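Local coordinates for DUF4136 domain-containing protein (Bacteroides thetaiotaomicron, PDB 4F54) that is of unknown function but belongs to the DUF4136 family, probably related to TolB N-terminal domains, and is probably a lipoprotein, at residues I61-A64 with Y65-M69; V184-S187 with F188-S191; N176-L179 with A180-A183. All blocks are in the same frame, centred on the assembly; numbering follows the deposited sequence.

Overall arrangement
The three contacts lie on two neighbouring helices set against the mixed sheet: contact 1 on helix 56-70, contacts 2 and 3 on helix 179-189 and the loop before it. Contact 3 starts the second helix and contact 2, adjoining it in sequence, ends it; their centres are about 13 Å apart. Contact 1 faces both, with centres about 11 Å from contact 2 and about 13 Å from contact 3. N68 ND2 meets N185 OD1 at 2.9 Å, a probable hydrogen bond, and Y65 CD1 packs on F188 CE1 at 3.7 Å. Toward contact 3 the touch is apolar, I61 CD1 lying 3.8 Å from A180 CB.

Contact 1: I61-A64 with Y65-M69; sequences ILAA and YTENM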
loop_
_atom_site.group_PDB
_atom_site.type_symbol
_atom_site.label_atom_id
_atom_site.label_comp_id
_atom_site.label_asym_id
_atom_site.label_seq_id
_atom_site.Cartn_x
_atom_site.Cartn_y
_atom_site.Cartn_z
ATOM N N ILE A 61 2.823 -9.882 -7.203
ATOM C CA ILE A 61 2.570 -9.136 -6.002
ATOM C C ILE A 61 1.123 -8.607 -5.982
ATOM O O ILE A 61 0.398 -8.776 -5.010
ATOM C CB ILE A 61 3.568 -7.992 -5.838
ATOM C CG1 ILE A 61 4.968 -8.603 -5.592
ATOM C CG2 ILE A 61 3.101 -7.027 -4.719
ATOM C CD1 ILE A 61 6.051 -7.569 -5.710
ATOM N N LEU A 62 0.708 -7.977 -7.073
ATOM C CA LEU A 62 -0.697 -7.535 -7.195
ATOM C C LEU A 62 -1.682 -8.701 -7.074
ATOM O O LEU A 62 -2.705 -8.596 -6.385
ATOM C CB LEU A 62 -0.880 -6.764 -8.510
ATOM C CG LEU A 62 -0.061 -5.481 -8.628
ATOM C CD1 LEU A 62 -0.132 -4.900 -10.035
ATOM C CD2 LEU A 62 -0.595 -4.492 -7.553
ATOM N N ALA A 63 -1.337 -9.857 -7.672
ATOM C CA ALA A 63 -2.203 -11.043 -7.533
ATOM C C ALA A 63 -2.324 -11.477 -6.066
ATOM O O ALA A 63 -3.420 -11.933 -5.634
ATOM C CB ALA A 63 -1.705 -12.211 -8.427
ATOM N N ALA A 64 -1.244 -11.320 -5.287
ATOM C CA ALA A 64 -1.269 -11.694 -3.842
ATOM C C ALA A 64 -2.253 -10.801 -3.070
ATOM O O ALA A 64 -3.004 -11.288 -2.227
ATOM C CB ALA A 64 0.131 -11.693 -3.200
ATOM N N TYR A 65 -2.282 -9.497 -3.384
ATOM C CA TYR A 65 -3.307 -8.569 -2.782
ATOM C C TYR A 65 -4.699 -9.045 -3.155
ATOM O O TYR A 65 -5.576 -9.132 -2.296
ATOM C CB TYR A 65 -3.066 -7.115 -3.231
ATOM C CG TYR A 65 -1.910 -6.506 -2.406
ATOM C CD1 TYR A 65 -2.082 -6.211 -1.052
ATOM C CD2 TYR A 65 -0.651 -6.288 -2.957
ATOM C CE1 TYR A 65 -1.034 -5.728 -0.251
ATOM C CE2 TYR A 65 0.376 -5.780 -2.180
ATOM C CZ TYR A 65 0.178 -5.492 -0.829
ATOM O OH TYR A 65 1.221 -5.003 -0.048
ATOM N N THR A 66 -4.906 -9.290 -4.447
ATOM C CA THR A 66 -6.213 -9.767 -4.913
ATOM C C THR A 66 -6.704 -11.010 -4.214
ATOM O O THR A 66 -7.831 -11.051 -3.714
ATOM C CB THR A 66 -6.188 -9.930 -6.441
ATOM O OG1 THR A 66 -6.016 -8.635 -7.022
ATOM C CG2 THR A 66 -7.503 -10.604 -6.944
ATOM N N GLU A 67 -5.844 -12.026 -4.167
ATOM C CA GLU A 67 -6.174 -13.288 -3.492
ATOM C C GLU A 67 -6.467 -13.080 -1.998
ATOM O O GLU A 67 -7.415 -13.592 -1.453
ATOM C CB GLU A 67 -5.046 -14.290 -3.718
ATOM C CG GLU A 67 -4.992 -14.717 -5.181
ATOM C CD GLU A 67 -3.671 -15.347 -5.594
ATOM O OE1 GLU A 67 -2.942 -15.860 -4.715
ATOM O OE2 GLU A 67 -3.354 -15.267 -6.806
ATOM N N ASN A 68 -5.638 -12.298 -1.338
ATOM C CA ASN A 68 -5.838 -12.046 0.071
ATOM C C ASN A 68 -7.148 -11.345 0.389
ATOM O O ASN A 68 -7.830 -11.725 1.333
ATOM C CB ASN A 68 -4.656 -11.253 0.666
ATOM C CG ASN A 68 -3.544 -12.161 1.152
ATOM O OD1 ASN A 68 -3.681 -12.823 2.225
ATOM N ND2 ASN A 68 -2.442 -12.234 0.364
HETATM N N MSE A 69 -7.518 -10.356 -0.442
HETATM C CA MSE A 69 -8.752 -9.606 -0.211
HETATM C C MSE A 69 -9.945 -10.520 -0.434
HETATM O O MSE A 69 -10.898 -10.507 0.337
HETATM C CB MSE A 69 -8.847 -8.390 -1.107
HETATM C CG MSE A 69 -7.809 -7.362 -0.745
HETATM SE SE MSE A 69 -8.262 -6.493 0.950
HETATM C CE MSE A 69 -9.722 -5.376 0.316
#
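Between I61-A64 and Y65-M69 the backbone runs on as one helix, Y65, T66, E67 and N68 each giving its N-H to the carbonyl four residues earlier; the E67 N to A63 O bond, at 2.8 Å with an angle of 170° at the hydrogen, is close to straight. The side chains of I61 and Y65 lie alongside one another and point the same way. I61 CG2 meets ring atom Y65 CE2 at 3.9 Å, while Y65 CD2 passes 3.4 Å from the carbonyl oxygen I61 O. Y65 CG stands anti to its own carbonyl carbon (chi1 -79°), which brings the ring back beside I61. N68 doubles the grip on the preceding turn. Its side-chain ND2 reaches A64 O at 2.8 Å from above the carbonyl plane, 47° out of it, and its backbone N reaches the same oxygen at 3.0 Å from the opposite face, so one acceptor is held by two donors of one residue. On the exposed side E67, extended beyond CG, runs back alongside the turn, with CG 3.2 Å from A63 O and OE2 3.8 Å from A63 CB. The buried flank fits helix 56-70 into the fold: Y65 and I61 touch helix 179-189 through V184, F188 and A180, and L62 and T66 meet L37 of strand 34-37. Y65 OH is hydrogen-bonded to T142 on strand 139-146, and selenomethionine M69 packs on F35, L85 and I87 of strands 34-37 and 85-92.

Contact 2: V184-S187 with F188-S191; sequences VNQS and FTQS
Q186 and Q190, one turn apart, join amide to amide: Q186 NE2 gives a hydrogen to Q190 OE1 at 3.0 Å, nearly straight at 172°. The donor lies in the carbonyl plane of Q190, on a lone pair, and the acceptor lies in the amide plane of Q186, although the two amides are turned 66° apart. Q186 bends at chi2 (61°) to swing its NE2 onto Q190, and the two side chains cross at about a right angle. Q190 NE2 is bonded in turn to T21 OG1 and V19 O of strand 18-23, so both ends of this amide have partners and its rotation is fixed. With an alanine in place of Q190, Q186 NE2 would probably lose its acceptor and T21 OG1 and V19 O a donor, leaving the Q186 amide freer to turn. This is the C-terminal end of helix 179-189, where Q190 is the first residue to leave helical angles; Q190 N still reaches Q186 O at 3.0 Å. Beyond it the carbonyl S187 O is taken by a side chain, S191 OG giving its proton at 2.7 Å nearly along the C=O axis. That hydroxyl also bonds W161 NE1 of strand 159-166. One turn back, S187 OG occupies the crowded position between its backbone N and carbonyl carbon and donates to V184 O at 2.7 Å, on a lone pair in the carbonyl plane; F188 N is shared weakly between that oxygen and N185 O. N185 O accepts T189 N at 3.0 Å, and T189 OG1 lies equally near it, its proton unsettled with another acceptor within reach; N185 OD1 is satisfied by N68 ND2 on helix 56-70. F188 CE1 lies 4.3 Å from V184 CG1, and both side chains pack against Y65.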
loop_
_atom_site.group_PDB
_atom_site.type_symbol
_atom_site.label_atom_id
_atom_site.label_comp_id
_atom_site.label_asym_id
_atom_site.label_seq_id
_atom_site.Cartn_x
_atom_site.Cartn_y
_atom_site.Cartn_z
ATOM N N VAL A 184 3.530 -9.943 1.735
ATOM C CA VAL A 184 2.139 -9.559 1.517
ATOM C C VAL A 184 1.224 -10.483 2.311
ATOM O O VAL A 184 0.363 -10.013 3.049
ATOM C CB VAL A 184 1.788 -9.445 0.006
ATOM C CG1 VAL A 184 0.283 -9.259 -0.199
ATOM C CG2 VAL A 184 2.584 -8.330 -0.656
ATOM N N ASN A 185 1.399 -11.808 2.190
ATOM C CA ASN A 185 0.578 -12.765 2.922
ATOM C C ASN A 185 0.654 -12.520 4.413
ATOM O O ASN A 185 -0.368 -12.527 5.111
ATOM C CB ASN A 185 1.006 -14.193 2.601
ATOM C CG ASN A 185 0.651 -14.610 1.181
ATOM O OD1 ASN A 185 -0.159 -13.965 0.520
ATOM N ND2 ASN A 185 1.294 -15.676 0.697
ATOM N N GLN A 186 1.855 -12.212 4.899
ATOM C CA GLN A 186 2.028 -11.954 6.328
ATOM C C GLN A 186 1.298 -10.723 6.826
ATOM O O GLN A 186 0.741 -10.714 7.920
ATOM C CB GLN A 186 3.517 -11.872 6.698
ATOM C CG GLN A 186 3.793 -11.500 8.154
ATOM C CD GLN A 186 3.220 -12.491 9.167
ATOM O OE1 GLN A 186 3.275 -13.714 8.962
ATOM N NE2 GLN A 186 2.698 -11.971 10.279
ATOM N N SER A 187 1.272 -9.688 5.991
ATOM C CA SER A 187 0.593 -8.432 6.348
ATOM C C SER A 187 -0.897 -8.676 6.573
ATOM O O SER A 187 -1.504 -8.090 7.483
ATOM C CB SER A 187 0.820 -7.329 5.304
ATOM O OG SER A 187 0.059 -7.501 4.086
ATOM N N PHE A 188 -1.479 -9.596 5.811
ATOM C CA PHE A 188 -2.883 -9.974 6.073
ATOM C C PHE A 188 -3.046 -10.887 7.279
ATOM O O PHE A 188 -3.981 -10.719 8.053
ATOM C CB PHE A 188 -3.542 -10.586 4.821
ATOM C CG PHE A 188 -3.895 -9.565 3.798
ATOM C CD1 PHE A 188 -2.970 -9.181 2.807
ATOM C CD2 PHE A 188 -5.103 -8.954 3.842
ATOM C CE1 PHE A 188 -3.299 -8.221 1.847
ATOM C CE2 PHE A 188 -5.429 -8.001 2.912
ATOM C CZ PHE A 188 -4.512 -7.618 1.914
ATOM N N THR A 189 -2.135 -11.850 7.461
ATOM C CA THR A 189 -2.174 -12.738 8.615
ATOM C C THR A 189 -2.195 -11.977 9.951
ATOM O O THR A 189 -2.931 -12.314 10.865
ATOM C CB THR A 189 -0.978 -13.726 8.577
ATOM O OG1 THR A 189 -1.056 -14.466 7.350
ATOM C CG2 THR A 189 -1.008 -14.655 9.789
ATOM N N GLN A 190 -1.382 -10.934 10.042
ATOM C CA GLN A 190 -1.335 -10.103 11.259
ATOM C C GLN A 190 -2.387 -8.985 11.283
ATOM O O GLN A 190 -2.306 -8.086 12.134
ATOM C CB GLN A 190 0.091 -9.523 11.450
ATOM C CG GLN A 190 0.515 -8.448 10.447
ATOM C CD GLN A 190 1.975 -8.081 10.624
ATOM O OE1 GLN A 190 2.860 -8.965 10.483
ATOM N NE2 GLN A 190 2.277 -6.771 10.851
ATOM N N SER A 191 -3.382 -9.037 10.383
ATOM C CA SER A 191 -4.523 -8.087 10.334
ATOM C C SER A 191 -5.880 -8.860 10.438
ATOM O O SER A 191 -6.672 -8.868 9.480
ATOM C CB SER A 191 -4.430 -7.228 9.045
ATOM O OG SER A 191 -3.152 -6.592 8.967
#

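Contact 3: N176-L179 with A180-A183; sequences NRTL and AIEA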
loop_
_atom_site.group_PDB
_atom_site.type_symbol
_atom_site.label_atom_id
_atom_site.label_comp_id
_atom_site.label_asym_id
_atom_site.label_seq_id
_atom_site.Cartn_x
_atom_site.Cartn_y
_atom_site.Cartn_z
ATOM N N ASN A 176 15.759 -15.930 -4.211
ATOM C CA ASN A 176 15.097 -16.985 -5.001
ATOM C C ASN A 176 13.798 -17.523 -4.393
ATOM O O ASN A 176 13.078 -18.278 -5.039
ATOM C CB ASN A 176 16.096 -18.088 -5.344
ATOM C CG ASN A 176 17.098 -17.620 -6.403
ATOM O OD1 ASN A 176 16.712 -16.931 -7.358
ATOM N ND2 ASN A 176 18.375 -17.949 -6.224
ATOM N N ARG A 177 13.497 -17.121 -3.160
ATOM C CA ARG A 177 12.178 -17.354 -2.596
ATOM C C ARG A 177 11.332 -16.153 -3.042
ATOM O O ARG A 177 11.857 -15.109 -3.463
ATOM C CB ARG A 177 12.270 -17.481 -1.088
ATOM C CG ARG A 177 13.062 -18.707 -0.647
ATOM C CD ARG A 177 13.197 -18.747 0.863
ATOM N NE ARG A 177 11.880 -18.826 1.495
ATOM C CZ ARG A 177 11.629 -18.570 2.776
ATOM N NH1 ARG A 177 12.607 -18.207 3.604
ATOM N NH2 ARG A 177 10.384 -18.673 3.229
ATOM N N THR A 178 10.023 -16.280 -2.999
ATOM C CA THR A 178 9.226 -15.179 -3.519
ATOM C C THR A 178 8.971 -14.232 -2.339
ATOM O O THR A 178 7.836 -14.151 -1.912
ATOM C CB THR A 178 7.907 -15.714 -4.131
ATOM O OG1 THR A 178 7.208 -16.534 -3.167
ATOM C CG2 THR A 178 8.199 -16.538 -5.397
ATOM N N LEU A 179 10.016 -13.606 -1.751
ATOM C CA LEU A 179 9.813 -13.049 -0.392
ATOM C C LEU A 179 8.759 -11.930 -0.353
ATOM O O LEU A 179 8.043 -11.795 0.636
ATOM C CB LEU A 179 11.111 -12.574 0.296
ATOM C CG LEU A 179 12.107 -13.656 0.795
ATOM C CD1 LEU A 179 13.286 -12.962 1.477
ATOM C CD2 LEU A 179 11.490 -14.715 1.708
ATOM N N ALA A 180 8.679 -11.096 -1.401
ATOM C CA ALA A 180 7.633 -10.065 -1.408
ATOM C C ALA A 180 6.227 -10.693 -1.214
ATOM O O ALA A 180 5.372 -10.104 -0.525
ATOM C CB ALA A 180 7.629 -9.272 -2.688
ATOM N N ILE A 181 5.960 -11.814 -1.889
ATOM C CA ILE A 181 4.631 -12.437 -1.787
ATOM C C ILE A 181 4.395 -12.957 -0.365
ATOM O O ILE A 181 3.280 -12.835 0.176
ATOM C CB ILE A 181 4.418 -13.538 -2.865
ATOM C CG1 ILE A 181 4.128 -12.879 -4.222
ATOM C CG2 ILE A 181 3.309 -14.513 -2.474
ATOM C CD1 ILE A 181 4.617 -13.697 -5.403
ATOM N N GLU A 182 5.418 -13.546 0.222
ATOM C CA GLU A 182 5.331 -14.048 1.593
ATOM C C GLU A 182 5.078 -12.889 2.587
ATOM O O GLU A 182 4.261 -13.018 3.540
ATOM C CB GLU A 182 6.577 -14.859 1.969
ATOM C CG GLU A 182 6.754 -16.149 1.160
ATOM C CD GLU A 182 8.087 -16.852 1.427
ATOM O OE1 GLU A 182 8.765 -16.496 2.403
ATOM O OE2 GLU A 182 8.455 -17.757 0.656
ATOM N N ALA A 183 5.711 -11.757 2.334
ATOM C CA ALA A 183 5.485 -10.526 3.140
ATOM C C ALA A 183 4.049 -9.986 2.977
ATOM O O ALA A 183 3.394 -9.664 3.972
ATOM C CB ALA A 183 6.531 -9.452 2.867
#
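L179 lays CD2 over the centre of one face of the R177 guanidinium, 4.0 Å above its plane, and in the E182 conformer considered the same methyl lies 3.3 Å from E182 OE1. R177 is poorly ordered and E182 occupies two conformers, only one of which is considered, so this arrangement is probably not a fixed one. Within it the leucine sits beside both members of an ion pair between residues five positions apart. R177 NH2 approaches E182 OE1 at 2.8 Å in a salt bridge, with the other carboxylate oxygen, E182 OE2, farther from NH2 at 3.3 Å. The guanidinium and carboxylate planes are turned 46° apart and the two side chains cross at about a right angle, so the groups do not meet as a flat, two-pronged pair. A bend at chi3 (61°) turns the arginine's end back toward the helix, whereas E182 runs extended beyond CG to meet it.

The backbone beneath marks the start of helix 179-189. T178 stands at the N-cap position and is the centre of an inverse gamma turn, closed by a weak bond from L179 N to R177 O. Its side chain makes no capping bond; its carbonyl does the work of the first turn, T178 O accepting E182 N at 3.3 Å and, weakly, I181 N. A183 N follows with a bond of 2.9 Å to L179 O. In one of its two conformers I181 brings CD1 to 4.1 Å from T178 CB, a tentative contact.

Around this turn A180 and I181 face I61 and Q60 of helix 56-70, while R177 and L179 touch N16 and E182 touches Y17. A carboxylate at the end of the first turn would be expected to suit the helix dipole, and the arginine pairing with it probably offsets part of that charge at the protein surface.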